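Local structure of probable transcriptional regulator (Pseudomonas aeruginosa PAO1, 2GEN) at residues 23-28 / 109-114; 56-61 / 102-107; 78-83 / 187-192; 138-143 / 151-156. The protein probably binds DNA as a transcriptional regulator of the TetR family, with a predicted helix-turn-helix motif near its N-terminus. All coordinates share one frame; numbering follows the deposited sequence.

Overall arrangement
Contacts 1 and 2 both use helix 99-114 and join it to the N-terminal part of the chain, their centres about 9 Å apart; contacts 3 and 4, their centres about 10 Å apart, lie across the chain's centre from contact 1. Contact 2 is the buried one of the four, an apolar helix crossing. Contact 1, at the surface, relies on a salt bridge reaching a loop. Contacts 3 and 4 are partly buried and set a glutamate chain and an arginine tip over aromatic faces; Val-192 packs on Phe-153 and Ala-80 on Tyr-139 between them. Contacts 1, 3 and 4 also touch the second subunit, whereas contact 2 does not.

Contact 1: residues 23-28 / 109-114; sequences HGVDAT and RGRVEA
With CG anti to the backbone N (chi1 -175°) and the chain extended as far as NE, Arg-111 spans the gap from helix 99-114 to Asp-26, whose own CG is turned beside its backbone N (chi1 -71°). The reach is long, for even the nearest CA atoms, those of Val-25 and Arg-111, are 11.0 Å apart. Arg-111 NH1 donates to Asp-26 OD1 at 3.0 Å in a fairly straight bond that also counts as a salt bridge. The carboxylate oxygen lies close to the guanidinium plane and is met on its syn side, though the N-H arrives well out of the carboxylate plane. Val-25 comes from the opposite direction to the arginine and lays CG1 over one guanidinium face, 3.4 Å from Arg-111 NH1 and offset toward the rim. One group is thus gripped at its edge and covered on a face. Glu-52 takes Arg-111 NH2 in a second salt bridge, so two acids should stabilise the positive charge and fix the rotation of the group. On the loop side, Thr-28 OG1 donates to Gly-24 O at 2.8 Å, and Thr-28 N bonds to Val-25 O at 3.2 Å, closing a type I beta turn from Val-25 to Thr-28. This turn leads from helix 9-23 into the predicted helix-turn-helix of the TetR-type DNA-binding region, which the arginine ties to helix 99-114.

Contact 2: residues 56-61 / 102-107; sequences GELYLA and ARFILH
Leu-58 and Phe-104 meet methyl to ring face. Leu-58 CD2 sits above the middle of the phenyl ring, 3.6 Å from its centroid and 12° off the normal, a CH-pi contact. Leu-58 CG lies nearer one side of the ring, 3.6 Å from Phe-104 CE2. In both side chains CG stands opposite the backbone N, which sends the isobutyl group and the ring toward the other helix. The same ring turns its edge to the backbone of helix 51-76: Phe-104 CE2 is 3.7 Å from Tyr-59 N, with Tyr-59 CB a little farther off. Tyr-59 crosses Ile-105 at about a right angle. Its ring presents an edge to the carbonyl, Tyr-59 CE1 lying 3.4 Å from Ile-105 O close to the ring plane, while Ile-105 CG2 packs 3.8 Å from the same CE1. The segment axes pass 9.8 Å apart at a crossing angle of -107°, and the CA atoms of Tyr-59 and Ile-105 approach to 5.9 Å. Around this crossing, Leu-17 and Phe-20 of helix 9-23 pack on Leu-58, His-55 stacks edge-to-face on Phe-104, and Trp-94 lies against Ile-105. Helix 51-76, whose start belongs to the TetR family region, is thereby joined to helix 99-114. No hydrogen bond links the two segments, so their mutual hold rests on shape and dispersion, with Tyr-59 CE1 offering the Ile-105 carbonyl a polarised ring edge at most.

Contact 3: residues 78-83 / 187-192; sequences RSAEET and VAWDSV
The N-terminal turn of helix 80-97, opened by the N-cap residue Ser-79, packs against helix 181-192 through Glu-81 and Trp-189. Glu-81 runs across one face of the indole at about a right angle: its CG lies 3.4 Å from the centroid of the five-membered ring of Trp-189, 6° off the normal, a CH-pi contact. Full extension (chi1 and chi2 both 180°) carries the carboxylate onward over the pyrrole edge, nearly parallel to the ring, with Glu-81 CD 3.5 Å from Trp-189 NE1. The indole N-H instead donates in the ring plane to a water 2.9 Å from NE1, which gives a weak bond to Glu-81 OE1. Both helices belong to the all-helical C-terminal part, which in TetR-family proteins usually carries the dimer interface; consistent with this, Ser-191 OG is hydrogen-bonded to Ser-191 OG of the second subunit. Ala-80 CB touches the six-membered ring, 4.1 Å from Trp-189 CZ3. In the cap itself, Glu-82 N donates almost straight to Ser-79 OG at 3.0 Å, and the Glu-82 side chain bends back so that OE1 accepts from the N of Arg-78, the residue before the cap, at 2.9 Å. Val-84 and Phe-145 pack on Trp-189.

Contact 4: residues 138-143 / 151-156; sequences GYRAEG and DCFASV
Arg-140 points its CB toward helix 150-169, and with CG beside the backbone N (chi1 -77°) its chain runs extended through CD to NE, crossing to Phe-153 without touching it until the tip. CZ then stands over one face of the phenyl ring, offset toward the rim, 4.5 Å from the centroid and 18° off the normal, a cation-pi contact. NH2 does the touching: it lies 3.2 Å from Phe-153 CG and 3.3 Å from Phe-153 CB, at the root of the ring. The guanidinium is tilted 70° to the phenyl plane, so an edge rather than a flat face is presented to the aromatic carbons. Asp-150, at the start of helix 150-169, holds NH1 by a salt bridge, so the positive group is probably stabilised by the acid at one nitrogen and by the ring's pi face at the other. Behind the arginine, helix 118-141 ends in a Schellman motif at Gly-143, whose N bonds to Arg-140 O at 3.0 Å. Ser-155 OG is hydrogen-bonded to Asp-163 of the second subunit. Phe-145 from the connecting loop packs on Arg-140 and meets Phe-153 edge-to-face. Phe-153 is further enclosed by Leu-136 of helix 118-141, Val-84 of helix 80-97 and Val-192 of helix 181-192.

Contact 1: residues 23-28 / 109-114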
loop_
_atom_site.group_PDB
_atom_site.type_symbol
_atom_site.label_atom_id
_atom_site.label_comp_id
_atom_site.label_asym_id
_atom_site.label_seq_id
_atom_site.Cartn_x
_atom_site.Cartn_y
_atom_site.Cartn_z
ATOM N N HIS A 23 -12.987 17.167 -7.791
ATOM C CA HIS A 23 -14.378 16.726 -7.780
ATOM C C HIS A 23 -14.555 15.233 -7.517
ATOM O O HIS A 23 -15.667 14.775 -7.217
ATOM C CB HIS A 23 -15.062 17.132 -9.099
ATOM C CG HIS A 23 -14.952 18.594 -9.400
ATOM N ND1 HIS A 23 -15.532 19.565 -8.606
ATOM C CD2 HIS A 23 -14.315 19.255 -10.396
ATOM C CE1 HIS A 23 -15.251 20.759 -9.098
ATOM N NE2 HIS A 23 -14.517 20.599 -10.185
ATOM N N GLY A 24 -13.458 14.478 -7.598
ATOM C CA GLY A 24 -13.538 13.031 -7.540
ATOM C C GLY A 24 -13.740 12.502 -8.942
ATOM O O GLY A 24 -14.206 13.221 -9.824
ATOM N N VAL A 25 -13.387 11.240 -9.151
ATOM C CA VAL A 25 -13.431 10.639 -10.479
ATOM C C VAL A 25 -14.861 10.516 -11.005
ATOM O O VAL A 25 -15.162 10.959 -12.123
ATOM C CB VAL A 25 -12.705 9.277 -10.495
ATOM C CG1 VAL A 25 -13.050 8.472 -11.758
ATOM C CG2 VAL A 25 -11.184 9.511 -10.392
ATOM N N ASP A 26 -15.732 9.913 -10.194
ATOM C CA ASP A 26 -17.100 9.633 -10.621
ATOM C C ASP A 26 -17.871 10.921 -10.921
ATOM O O ASP A 26 -18.570 10.994 -11.939
ATOM C CB ASP A 26 -17.801 8.712 -9.609
ATOM C CG ASP A 26 -17.251 7.269 -9.645
ATOM O OD1 ASP A 26 -16.833 6.793 -10.728
ATOM O OD2 ASP A 26 -17.239 6.595 -8.594
ATOM N N ALA A 27 -17.692 11.950 -10.095
ATOM C CA ALA A 27 -18.356 13.250 -10.320
ATOM C C ALA A 27 -17.767 14.123 -11.444
ATOM O O ALA A 27 -18.374 15.138 -11.829
ATOM C CB ALA A 27 -18.436 14.048 -9.017
ATOM N N THR A 28 -16.584 13.775 -11.951
ATOM C CA THR A 28 -16.017 14.505 -13.101
ATOM C C THR A 28 -16.686 14.062 -14.397
ATOM O O THR A 28 -16.917 12.872 -14.622
ATOM C CB THR A 28 -14.464 14.330 -13.221
ATOM O OG1 THR A 28 -13.833 14.884 -12.062
ATOM C CG2 THR A 28 -13.905 15.006 -14.483
ATOM N N ARG A 109 -5.608 1.584 -9.545
ATOM C CA ARG A 109 -5.099 0.450 -10.326
ATOM C C ARG A 109 -6.201 -0.556 -10.685
ATOM O O ARG A 109 -6.317 -0.951 -11.841
ATOM C CB ARG A 109 -3.958 -0.268 -9.614
ATOM C CG ARG A 109 -3.134 -1.100 -10.564
ATOM C CD ARG A 109 -2.194 -2.056 -9.851
ATOM N NE ARG A 109 -1.458 -2.872 -10.816
ATOM C CZ ARG A 109 -1.944 -3.966 -11.396
ATOM N NH1 ARG A 109 -3.176 -4.387 -11.113
ATOM N NH2 ARG A 109 -1.211 -4.647 -12.269
ATOM N N GLY A 110 -6.996 -0.947 -9.690
ATOM C CA GLY A 110 -8.072 -1.938 -9.871
ATOM C C GLY A 110 -8.988 -1.577 -11.020
ATOM O O GLY A 110 -9.278 -2.408 -11.915
ATOM N N ARG A 111 -9.417 -0.320 -11.008
ATOM C CA ARG A 111 -10.282 0.217 -12.037
ATOM C C ARG A 111 -9.653 0.117 -13.432
ATOM O O ARG A 111 -10.299 -0.316 -14.374
ATOM C CB ARG A 111 -10.679 1.645 -11.676
ATOM C CG ARG A 111 -11.677 2.263 -12.635
ATOM C CD ARG A 111 -12.345 3.468 -12.041
ATOM N NE ARG A 111 -13.117 4.204 -13.045
ATOM C CZ ARG A 111 -14.073 5.079 -12.747
ATOM N NH1 ARG A 111 -14.378 5.310 -11.481
ATOM N NH2 ARG A 111 -14.725 5.716 -13.715
ATOM N N VAL A 112 -8.374 0.483 -13.563
ATOM C CA VAL A 112 -7.707 0.435 -14.860
ATOM C C VAL A 112 -7.477 -1.010 -15.350
ATOM O O VAL A 112 -7.606 -1.291 -16.540
ATOM C CB VAL A 112 -6.336 1.187 -14.813
ATOM C CG1 VAL A 112 -5.580 1.050 -16.160
ATOM C CG2 VAL A 112 -6.569 2.619 -14.467
ATOM N N GLU A 113 -7.092 -1.900 -14.434
ATOM C CA GLU A 113 -6.791 -3.275 -14.824
ATOM C C GLU A 113 -8.086 -3.983 -15.256
ATOM O O GLU A 113 -8.078 -4.799 -16.187
ATOM C CB GLU A 113 -6.020 -4.036 -13.720
ATOM C CG GLU A 113 -6.637 -3.970 -12.324
ATOM C CD GLU A 113 -5.996 -4.931 -11.295
ATOM O OE1 GLU A 113 -5.798 -6.130 -11.631
ATOM O OE2 GLU A 113 -5.714 -4.494 -10.142
ATOM N N ALA A 114 -9.198 -3.595 -14.633
ATOM C CA ALA A 114 -10.515 -4.183 -14.927
ATOM C C ALA A 114 -11.030 -3.832 -16.323
ATOM O O ALA A 114 -11.743 -4.625 -16.936
ATOM C CB ALA A 114 -11.524 -3.775 -13.873
#

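Contact 2: residues 56-61 / 102-107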
loop_
_atom_site.group_PDB
_atom_site.type_symbol
_atom_site.label_atom_id
_atom_site.label_comp_id
_atom_site.label_asym_id
_atom_site.label_seq_id
_atom_site.Cartn_x
_atom_site.Cartn_y
_atom_site.Cartn_z
ATOM N N GLY A 56 -7.670 5.904 -17.577
ATOM C CA GLY A 56 -6.621 4.881 -17.732
ATOM C C GLY A 56 -5.320 5.440 -18.312
ATOM O O GLY A 56 -4.222 5.031 -17.904
ATOM N N GLU A 57 -5.416 6.374 -19.255
ATOM C CA GLU A 57 -4.211 6.986 -19.830
ATOM C C GLU A 57 -3.480 7.810 -18.760
ATOM O O GLU A 57 -2.223 7.813 -18.725
ATOM C CB GLU A 57 -4.523 7.842 -21.063
ATOM C CG GLU A 57 -5.111 7.044 -22.272
ATOM C CD GLU A 57 -4.078 6.237 -23.052
ATOM O OE1 GLU A 57 -2.876 6.183 -22.658
ATOM O OE2 GLU A 57 -4.461 5.629 -24.078
ATOM N N LEU A 58 -4.244 8.486 -17.901
ATOM C CA LEU A 58 -3.653 9.229 -16.775
ATOM C C LEU A 58 -2.860 8.279 -15.853
ATOM O O LEU A 58 -1.725 8.593 -15.396
ATOM C CB LEU A 58 -4.740 9.993 -15.996
ATOM C CG LEU A 58 -4.293 10.789 -14.746
ATOM C CD1 LEU A 58 -3.246 11.860 -15.125
ATOM C CD2 LEU A 58 -5.483 11.409 -13.984
ATOM N N TYR A 59 -3.452 7.115 -15.592
ATOM C CA TYR A 59 -2.805 6.089 -14.773
ATOM C C TYR A 59 -1.506 5.635 -15.431
ATOM O O TYR A 59 -0.413 5.649 -14.802
ATOM C CB TYR A 59 -3.740 4.885 -14.529
ATOM C CG TYR A 59 -3.119 3.897 -13.585
ATOM C CD1 TYR A 59 -3.266 4.033 -12.205
ATOM C CD2 TYR A 59 -2.343 2.846 -14.075
ATOM C CE1 TYR A 59 -2.641 3.105 -11.327
ATOM C CE2 TYR A 59 -1.733 1.939 -13.225
ATOM C CZ TYR A 59 -1.874 2.064 -11.878
ATOM O OH TYR A 59 -1.211 1.155 -11.074
ATOM N N LEU A 60 -1.605 5.221 -16.690
ATOM C CA LEU A 60 -0.431 4.682 -17.391
ATOM C C LEU A 60 0.686 5.721 -17.533
ATOM O O LEU A 60 1.879 5.382 -17.434
ATOM C CB LEU A 60 -0.811 4.142 -18.765
ATOM C CG LEU A 60 -1.787 2.954 -18.795
ATOM C CD1 LEU A 60 -2.118 2.643 -20.258
ATOM C CD2 LEU A 60 -1.212 1.708 -18.119
ATOM N N ALA A 61 0.312 6.973 -17.797
ATOM C CA ALA A 61 1.320 8.051 -17.869
ATOM C C ALA A 61 2.043 8.255 -16.542
ATOM O O ALA A 61 3.255 8.543 -16.540
ATOM C CB ALA A 61 0.696 9.343 -18.318
ATOM N N ALA A 102 0.108 11.125 -7.505
ATOM C CA ALA A 102 0.436 9.939 -6.664
ATOM C C ALA A 102 -0.832 9.369 -6.009
ATOM O O ALA A 102 -1.065 8.148 -6.023
ATOM C CB ALA A 102 1.479 10.298 -5.580
ATOM N N ARG A 103 -1.641 10.254 -5.418
ATOM C CA ARG A 103 -2.893 9.825 -4.784
ATOM C C ARG A 103 -3.751 9.072 -5.794
ATOM O O ARG A 103 -4.291 8.001 -5.496
ATOM C CB ARG A 103 -3.631 11.035 -4.239
ATOM C CG ARG A 103 -4.507 10.712 -3.080
ATOM C CD ARG A 103 -5.123 12.008 -2.546
ATOM N NE ARG A 103 -4.170 12.711 -1.692
ATOM C CZ ARG A 103 -3.521 13.820 -2.016
ATOM N NH1 ARG A 103 -3.713 14.382 -3.197
ATOM N NH2 ARG A 103 -2.664 14.365 -1.150
ATOM N N PHE A 104 -3.847 9.627 -7.002
ATOM C CA PHE A 104 -4.685 9.055 -8.048
ATOM C C PHE A 104 -4.194 7.647 -8.375
ATOM O O PHE A 104 -4.986 6.697 -8.407
ATOM C CB PHE A 104 -4.662 9.932 -9.304
ATOM C CG PHE A 104 -5.366 9.319 -10.478
ATOM C CD1 PHE A 104 -6.772 9.425 -10.602
ATOM C CD2 PHE A 104 -4.647 8.656 -11.472
ATOM C CE1 PHE A 104 -7.432 8.848 -11.677
ATOM C CE2 PHE A 104 -5.294 8.076 -12.576
ATOM C CZ PHE A 104 -6.718 8.183 -12.671
ATOM N N ILE A 105 -2.884 7.493 -8.580
ATOM C CA ILE A 105 -2.308 6.197 -8.914
ATOM C C ILE A 105 -2.575 5.166 -7.805
ATOM O O ILE A 105 -2.908 4.032 -8.094
ATOM C CB ILE A 105 -0.766 6.291 -9.165
ATOM C CG1 ILE A 105 -0.492 6.992 -10.496
ATOM C CG2 ILE A 105 -0.123 4.876 -9.184
ATOM C CD1 ILE A 105 0.964 7.301 -10.695
ATOM N N LEU A 106 -2.428 5.580 -6.545
ATOM C CA LEU A 106 -2.576 4.686 -5.403
ATOM C C LEU A 106 -4.008 4.196 -5.242
ATOM O O LEU A 106 -4.239 3.176 -4.584
ATOM C CB LEU A 106 -2.081 5.359 -4.107
ATOM C CG LEU A 106 -0.578 5.566 -3.979
ATOM C CD1 LEU A 106 -0.290 6.211 -2.634
ATOM C CD2 LEU A 106 0.168 4.240 -4.138
ATOM N N HIS A 107 -4.972 4.898 -5.839
ATOM C CA HIS A 107 -6.374 4.510 -5.668
ATOM C C HIS A 107 -7.050 3.960 -6.922
ATOM O O HIS A 107 -8.217 3.548 -6.873
ATOM C CB HIS A 107 -7.158 5.660 -5.050
ATOM C CG HIS A 107 -6.666 6.038 -3.684
ATOM N ND1 HIS A 107 -6.493 7.348 -3.287
ATOM C CD2 HIS A 107 -6.306 5.270 -2.623
ATOM C CE1 HIS A 107 -6.059 7.371 -2.037
ATOM N NE2 HIS A 107 -5.940 6.124 -1.611
#

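Contact 3: residues 78-83 / 187-192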
loop_
_atom_site.group_PDB
_atom_site.type_symbol
_atom_site.label_atom_id
_atom_site.label_comp_id
_atom_site.label_asym_id
_atom_site.label_seq_id
_atom_site.Cartn_x
_atom_site.Cartn_y
_atom_site.Cartn_z
ATOM N N ARG A 78 26.678 4.946 -10.493
ATOM C CA ARG A 78 28.073 4.518 -10.485
ATOM C C ARG A 78 28.361 3.258 -9.649
ATOM O O ARG A 78 29.520 2.841 -9.542
ATOM C CB ARG A 78 28.925 5.687 -10.026
ATOM C CG ARG A 78 30.199 5.355 -9.306
ATOM C CD ARG A 78 30.855 6.664 -8.905
ATOM N NE ARG A 78 30.714 7.613 -10.012
ATOM C CZ ARG A 78 31.595 7.729 -10.999
ATOM N NH1 ARG A 78 32.697 6.963 -11.000
ATOM N NH2 ARG A 78 31.385 8.621 -11.963
ATOM N N SER A 79 27.316 2.678 -9.061
ATOM C CA SER A 79 27.437 1.596 -8.065
ATOM C C SER A 79 26.111 0.940 -7.753
ATOM O O SER A 79 25.024 1.496 -8.042
ATOM C CB SER A 79 28.000 2.137 -6.744
ATOM O OG SER A 79 27.081 3.043 -6.132
ATOM N N ALA A 80 26.199 -0.237 -7.135
ATOM C CA ALA A 80 24.996 -0.968 -6.707
ATOM C C ALA A 80 24.256 -0.049 -5.717
ATOM O O ALA A 80 23.044 0.043 -5.775
ATOM C CB ALA A 80 25.392 -2.249 -5.991
ATOM N N GLU A 81 25.024 0.591 -4.840
ATOM C CA GLU A 81 24.407 1.491 -3.853
ATOM C C GLU A 81 23.572 2.597 -4.536
ATOM O O GLU A 81 22.384 2.806 -4.231
ATOM C CB GLU A 81 25.476 2.128 -2.969
ATOM C CG GLU A 81 24.876 3.072 -1.940
ATOM C CD GLU A 81 25.894 3.727 -1.033
ATOM O OE1 GLU A 81 27.108 3.478 -1.163
ATOM O OE2 GLU A 81 25.474 4.552 -0.192
ATOM N N GLU A 82 24.175 3.307 -5.488
ATOM C CA GLU A 82 23.393 4.302 -6.226
ATOM C C GLU A 82 22.174 3.724 -6.967
ATOM O O GLU A 82 21.101 4.337 -7.060
ATOM C CB GLU A 82 24.291 5.041 -7.211
ATOM C CG GLU A 82 25.269 6.009 -6.525
ATOM C CD GLU A 82 25.875 7.040 -7.498
ATOM O OE1 GLU A 82 25.662 6.955 -8.738
ATOM O OE2 GLU A 82 26.622 7.914 -7.005
ATOM N N THR A 83 22.325 2.514 -7.515
ATOM C CA THR A 83 21.208 1.897 -8.244
ATOM C C THR A 83 20.005 1.647 -7.326
ATOM O O THR A 83 18.864 1.913 -7.670
ATOM C CB THR A 83 21.756 0.614 -8.974
ATOM O OG1 THR A 83 22.837 0.992 -9.846
ATOM C CG2 THR A 83 20.634 -0.041 -9.788
ATOM N N VAL A 187 18.303 3.471 4.255
ATOM C CA VAL A 187 17.795 2.247 4.811
ATOM C C VAL A 187 17.605 1.193 3.730
ATOM O O VAL A 187 17.906 0.037 3.969
ATOM C CB VAL A 187 16.494 2.446 5.497
ATOM C CG1 VAL A 187 15.853 1.078 5.802
ATOM C CG2 VAL A 187 16.708 3.330 6.810
ATOM N N ALA A 188 17.136 1.591 2.551
ATOM C CA ALA A 188 16.925 0.596 1.453
ATOM C C ALA A 188 18.287 -0.075 1.168
ATOM O O ALA A 188 18.377 -1.321 1.069
ATOM C CB ALA A 188 16.393 1.308 0.195
ATOM N N TRP A 189 19.315 0.724 0.967
ATOM C CA TRP A 189 20.674 0.188 0.655
ATOM C C TRP A 189 21.134 -0.683 1.811
ATOM O O TRP A 189 21.534 -1.845 1.638
ATOM C CB TRP A 189 21.668 1.320 0.413
ATOM C CG TRP A 189 23.068 0.873 0.298
ATOM C CD1 TRP A 189 24.122 1.348 1.024
ATOM C CD2 TRP A 189 23.597 -0.153 -0.561
ATOM N NE1 TRP A 189 25.299 0.705 0.669
ATOM C CE2 TRP A 189 25.005 -0.219 -0.307
ATOM C CE3 TRP A 189 23.047 -0.992 -1.542
ATOM C CZ2 TRP A 189 25.854 -1.105 -0.978
ATOM C CZ3 TRP A 189 23.926 -1.877 -2.207
ATOM C CH2 TRP A 189 25.294 -1.929 -1.914
ATOM N N ASP A 190 21.047 -0.149 3.043
ATOM C CA ASP A 190 21.478 -0.961 4.176
ATOM C C ASP A 190 20.700 -2.275 4.378
ATOM O O ASP A 190 21.279 -3.272 4.884
ATOM C CB ASP A 190 21.473 -0.099 5.461
ATOM C CG ASP A 190 22.618 0.841 5.499
ATOM O OD1 ASP A 190 23.699 0.535 4.941
ATOM O OD2 ASP A 190 22.482 1.902 6.158
ATOM N N SER A 191 19.435 -2.292 3.951
ATOM C CA SER A 191 18.568 -3.436 4.120
ATOM C C SER A 191 18.923 -4.533 3.137
ATOM O O SER A 191 18.786 -5.696 3.471
ATOM C CB SER A 191 17.104 -3.082 3.949
ATOM O OG SER A 191 16.717 -2.196 4.983
ATOM N N VAL A 192 19.378 -4.162 1.933
ATOM C CA VAL A 192 19.599 -5.205 0.911
ATOM C C VAL A 192 21.063 -5.493 0.656
ATOM O O VAL A 192 21.366 -6.533 0.020
ATOM C CB VAL A 192 18.908 -4.899 -0.446
ATOM C CG1 VAL A 192 17.387 -4.876 -0.322
ATOM C CG2 VAL A 192 19.437 -3.569 -1.017
HETATM O O HOH W 1 28.156 1.169 1.233
#

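Contact 4: residues 138-143 / 151-156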
loop_
_atom_site.group_PDB
_atom_site.type_symbol
_atom_site.label_atom_id
_atom_site.label_comp_id
_atom_site.label_asym_id
_atom_site.label_seq_id
_atom_site.Cartn_x
_atom_site.Cartn_y
_atom_site.Cartn_z
ATOM N N GLY A 138 23.594 -7.824 -12.644
ATOM C CA GLY A 138 25.075 -7.957 -12.565
ATOM C C GLY A 138 25.503 -7.796 -11.094
ATOM O O GLY A 138 26.331 -8.541 -10.557
ATOM N N TYR A 139 24.904 -6.813 -10.405
ATOM C CA TYR A 139 25.260 -6.636 -8.980
ATOM C C TYR A 139 24.905 -7.869 -8.159
ATOM O O TYR A 139 25.632 -8.228 -7.237
ATOM C CB TYR A 139 24.567 -5.378 -8.394
ATOM C CG TYR A 139 24.966 -4.104 -9.137
ATOM C CD1 TYR A 139 26.291 -3.746 -9.249
ATOM C CD2 TYR A 139 23.975 -3.245 -9.696
ATOM C CE1 TYR A 139 26.698 -2.525 -9.923
ATOM C CE2 TYR A 139 24.372 -2.031 -10.375
ATOM C CZ TYR A 139 25.736 -1.695 -10.443
ATOM O OH TYR A 139 26.211 -0.549 -11.089
ATOM N N ARG A 140 23.770 -8.475 -8.473
ATOM C CA ARG A 140 23.301 -9.656 -7.743
ATOM C C ARG A 140 24.323 -10.758 -8.006
ATOM O O ARG A 140 24.762 -11.458 -7.075
ATOM C CB ARG A 140 21.924 -10.034 -8.265
ATOM C CG ARG A 140 20.832 -9.107 -7.717
ATOM C CD ARG A 140 19.447 -9.248 -8.400
ATOM N NE ARG A 140 18.372 -8.880 -7.446
ATOM C CZ ARG A 140 17.093 -8.677 -7.772
ATOM N NH1 ARG A 140 16.679 -8.763 -9.021
ATOM N NH2 ARG A 140 16.220 -8.384 -6.831
ATOM N N ALA A 141 24.759 -10.886 -9.262
ATOM C CA ALA A 141 25.784 -11.930 -9.593
ATOM C C ALA A 141 27.085 -11.722 -8.845
ATOM O O ALA A 141 27.788 -12.697 -8.546
ATOM C CB ALA A 141 26.065 -11.998 -11.112
ATOM N N GLU A 142 27.394 -10.467 -8.502
ATOM C CA GLU A 142 28.641 -10.127 -7.842
ATOM C C GLU A 142 28.597 -10.325 -6.305
ATOM O O GLU A 142 29.599 -10.029 -5.619
ATOM C CB GLU A 142 29.006 -8.685 -8.189
ATOM C CG GLU A 142 29.341 -8.524 -9.690
ATOM C CD GLU A 142 29.299 -7.068 -10.170
ATOM O OE1 GLU A 142 29.445 -6.110 -9.367
ATOM O OE2 GLU A 142 29.141 -6.886 -11.403
ATOM N N GLY A 143 27.437 -10.738 -5.800
ATOM C CA GLY A 143 27.252 -11.056 -4.387
ATOM C C GLY A 143 27.135 -9.788 -3.561
ATOM O O GLY A 143 27.468 -9.784 -2.351
ATOM N N ASP A 151 11.179 -10.833 -5.704
ATOM C CA ASP A 151 9.971 -10.145 -5.203
ATOM C C ASP A 151 10.148 -9.578 -3.812
ATOM O O ASP A 151 9.595 -8.490 -3.525
ATOM C CB ASP A 151 8.726 -11.027 -5.160
ATOM C CG ASP A 151 8.294 -11.533 -6.513
ATOM O OD1 ASP A 151 8.174 -10.743 -7.479
ATOM O OD2 ASP A 151 8.028 -12.751 -6.582
ATOM N N CYS A 152 10.890 -10.291 -2.955
ATOM C CA CYS A 152 11.223 -9.791 -1.608
ATOM C C CYS A 152 12.106 -8.548 -1.688
ATOM O O CYS A 152 11.803 -7.509 -1.074
ATOM C CB CYS A 152 11.986 -10.830 -0.821
ATOM S SG CYS A 152 10.949 -12.166 -0.384
ATOM N N PHE A 153 13.208 -8.668 -2.441
ATOM C CA PHE A 153 14.069 -7.504 -2.728
ATOM C C PHE A 153 13.231 -6.289 -3.170
ATOM O O PHE A 153 13.426 -5.191 -2.618
ATOM C CB PHE A 153 15.151 -7.866 -3.760
ATOM C CG PHE A 153 16.146 -6.774 -4.044
ATOM C CD1 PHE A 153 17.446 -6.876 -3.553
ATOM C CD2 PHE A 153 15.811 -5.684 -4.831
ATOM C CE1 PHE A 153 18.417 -5.920 -3.817
ATOM C CE2 PHE A 153 16.808 -4.703 -5.137
ATOM C CZ PHE A 153 18.108 -4.818 -4.585
ATOM N N ALA A 154 12.330 -6.461 -4.133
ATOM C CA ALA A 154 11.513 -5.334 -4.638
ATOM C C ALA A 154 10.749 -4.638 -3.505
ATOM O O ALA A 154 10.799 -3.401 -3.365
ATOM C CB ALA A 154 10.548 -5.799 -5.731
ATOM N N SER A 155 10.063 -5.451 -2.696
ATOM C CA SER A 155 9.267 -4.934 -1.550
ATOM C C SER A 155 10.109 -4.398 -0.424
ATOM O O SER A 155 9.653 -3.422 0.245
ATOM C CB SER A 155 8.324 -6.023 -0.995
ATOM O OG SER A 155 7.243 -6.184 -1.898
ATOM N N VAL A 156 11.278 -4.978 -0.140
ATOM C CA VAL A 156 12.144 -4.323 0.858
ATOM C C VAL A 156 12.640 -2.980 0.375
ATOM O O VAL A 156 12.566 -2.006 1.130
ATOM C CB VAL A 156 13.202 -5.178 1.714
ATOM C CG1 VAL A 156 12.944 -6.697 1.796
ATOM C CG2 VAL A 156 14.587 -4.666 1.804
#